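PDB 4OVJ: extracellular solute-binding protein family 1 from Alicyclobacillus acidocaldarius subsp. acidocaldarius, which probably captures a solute outside the cell, possibly a sugar, and delivers it to an ABC importer, as in related solute-binding proteins. Local coordinates for residues T205-T210 against Q407-L412. Numbering follows the deposited sequence.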
loop_
_atom_site.group_PDB
_atom_site.type_symbol
_atom_site.label_atom_id
_atom_site.label_comp_id
_atom_site.label_asym_id
_atom_site.label_seq_id
_atom_site.Cartn_x
_atom_site.Cartn_y
_atom_site.Cartn_z
ATOM N N THR A 205 -20.776 -7.186 -1.843
ATOM C CA THR A 205 -22.006 -7.779 -1.298
ATOM C C THR A 205 -21.777 -9.149 -0.657
ATOM O O THR A 205 -22.631 -9.646 0.081
ATOM C CB THR A 205 -23.115 -7.926 -2.367
ATOM O OG1 THR A 205 -22.675 -8.784 -3.433
ATOM C CG2 THR A 205 -23.506 -6.558 -2.923
ATOM N N LYS A 206 -20.640 -9.768 -0.956
ATOM C CA LYS A 206 -20.256 -11.003 -0.288
ATOM C C LYS A 206 -18.749 -11.195 -0.360
ATOM O O LYS A 206 -18.056 -10.462 -1.062
ATOM C CB LYS A 206 -20.980 -12.213 -0.872
ATOM C CG LYS A 206 -21.057 -12.287 -2.373
ATOM C CD LYS A 206 -21.787 -13.541 -2.852
ATOM C CE LYS A 206 -23.239 -13.552 -2.401
ATOM N NZ LYS A 206 -24.060 -14.483 -3.220
ATOM N N LEU A 207 -18.258 -12.174 0.383
ATOM C CA LEU A 207 -16.847 -12.519 0.331
ATOM C C LEU A 207 -16.549 -13.068 -1.050
ATOM O O LEU A 207 -17.408 -13.687 -1.679
ATOM C CB LEU A 207 -16.498 -13.538 1.405
ATOM C CG LEU A 207 -16.687 -13.055 2.846
ATOM C CD1 LEU A 207 -16.365 -14.182 3.801
ATOM C CD2 LEU A 207 -15.809 -11.850 3.147
ATOM N N GLY A 208 -15.329 -12.834 -1.515
ATOM C CA GLY A 208 -14.936 -13.213 -2.860
ATOM C C GLY A 208 -14.049 -14.437 -2.941
ATOM O O GLY A 208 -13.396 -14.654 -3.960
ATOM N N PHE A 209 -14.006 -15.229 -1.876
ATOM C CA PHE A 209 -13.173 -16.425 -1.838
ATOM C C PHE A 209 -13.947 -17.582 -1.227
ATOM O O PHE A 209 -14.990 -17.388 -0.603
ATOM C CB PHE A 209 -11.910 -16.171 -1.016
ATOM C CG PHE A 209 -12.198 -15.791 0.404
ATOM C CD1 PHE A 209 -12.326 -16.765 1.393
ATOM C CD2 PHE A 209 -12.388 -14.458 0.749
ATOM C CE1 PHE A 209 -12.613 -16.412 2.695
ATOM C CE2 PHE A 209 -12.662 -14.101 2.054
ATOM C CZ PHE A 209 -12.782 -15.083 3.027
ATOM N N THR A 210 -13.405 -18.783 -1.393
ATOM C CA THR A 210 -14.035 -20.000 -0.896
ATOM C C THR A 210 -13.398 -20.462 0.409
ATOM O O THR A 210 -12.287 -20.068 0.765
ATOM C CB THR A 210 -13.875 -21.141 -1.901
ATOM O OG1 THR A 210 -12.485 -21.425 -2.071
ATOM C CG2 THR A 210 -14.498 -20.782 -3.242
ATOM N N GLN A 407 -19.311 -17.261 7.584
ATOM C CA GLN A 407 -20.752 -17.137 7.816
ATOM C C GLN A 407 -21.047 -15.766 8.429
ATOM O O GLN A 407 -21.952 -15.058 7.988
ATOM C CB GLN A 407 -21.246 -18.248 8.748
ATOM C CG GLN A 407 -22.754 -18.276 8.944
ATOM C CD GLN A 407 -23.179 -19.185 10.086
ATOM O OE1 GLN A 407 -22.386 -19.517 10.977
ATOM N NE2 GLN A 407 -24.447 -19.581 10.074
ATOM N N GLU A 408 -20.253 -15.398 9.429
ATOM C CA GLU A 408 -20.393 -14.118 10.119
ATOM C C GLU A 408 -20.241 -12.927 9.176
ATOM O O GLU A 408 -21.095 -12.034 9.154
ATOM C CB GLU A 408 -19.377 -14.033 11.260
ATOM C CG GLU A 408 -19.297 -12.684 11.960
ATOM C CD GLU A 408 -18.568 -12.738 13.301
ATOM O OE1 GLU A 408 -18.499 -11.684 13.973
ATOM O OE2 GLU A 408 -18.065 -13.818 13.687
ATOM N N ALA A 409 -19.151 -12.921 8.407
ATOM C CA ALA A 409 -18.851 -11.840 7.484
ATOM C C ALA A 409 -19.906 -11.740 6.379
ATOM O O ALA A 409 -20.359 -10.647 6.066
ATOM C CB ALA A 409 -17.459 -12.028 6.883
ATOM N N ASN A 410 -20.296 -12.874 5.793
ATOM C CA ASN A 410 -21.315 -12.868 4.733
ATOM C C ASN A 410 -22.666 -12.385 5.241
ATOM O O ASN A 410 -23.380 -11.688 4.518
ATOM C CB ASN A 410 -21.449 -14.235 4.049
ATOM C CG ASN A 410 -20.437 -14.430 2.924
ATOM O OD1 ASN A 410 -20.159 -13.506 2.159
ATOM N ND2 ASN A 410 -19.902 -15.643 2.807
ATOM N N ASP A 411 -23.006 -12.736 6.480
ATOM C CA ASP A 411 -24.251 -12.258 7.112
ATOM C C ASP A 411 -24.230 -10.741 7.297
ATOM O O ASP A 411 -25.225 -10.057 7.046
ATOM C CB ASP A 411 -24.482 -12.931 8.480
ATOM C CG ASP A 411 -25.044 -14.349 8.361
ATOM O OD1 ASP A 411 -25.488 -14.738 7.257
ATOM O OD2 ASP A 411 -25.055 -15.076 9.387
ATOM N N LEU A 412 -23.088 -10.228 7.742
ATOM C CA LEU A 412 -22.890 -8.794 7.900
ATOM C C LEU A 412 -22.957 -8.058 6.556
ATOM O O LEU A 412 -23.597 -7.012 6.444
ATOM C CB LEU A 412 -21.544 -8.546 8.566
ATOM C CG LEU A 412 -21.151 -7.114 8.908
ATOM C CD1 LEU A 412 -22.224 -6.435 9.743
ATOM C CD2 LEU A 412 -19.824 -7.126 9.654
HETATM O O HOH W 1 -23.163 -11.930 1.696
HETATM O O HOH W 2 -19.041 -15.565 -0.246
#
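Asn410 reaches out from helix 398-414 and uses its carboxamide like a short piece of backbone: OD1 accepts the amide hydrogen of Leu207, with Leu207 N and Asn410 OD1 2.9 Å apart. The bond is nearly straight, 174° at the hydrogen, and the donor lies in the carbonyl plane. An asparagine suits this place because the same group also offers an N-H: ND2 donates to a water, 3.2 Å from Asn410 ND2, which in turn donates to Leu207 O. One carboxamide thus serves both polar backbone atoms of Leu207, one directly and one through solvent. A second water sits 2.8 Å from both Thr205 O and Asn410 O, though its protons may be shared with other acceptors.

Beside this bond Leu207 is buried. Its CB points toward the helix, and chi1 of -63° sets CG beside the backbone N, from where CD1 meets Ala409 CB at 3.9 Å. The small methyl of alanine lets the leucine come close, and Met406 and Leu413 of the same helix and Trp185 add to the apolar setting. Lys206 lends only its CB, 3.4 Å from Asn410 OD1, while its chain leads off to the surface. In this solute-binding protein fold the C-terminal helix thus packs against the segment leading into helix 211-226, and the chemistry implies a join of one side-chain-to-backbone bond next to a leucine-alanine contact, with water completing the polar edge.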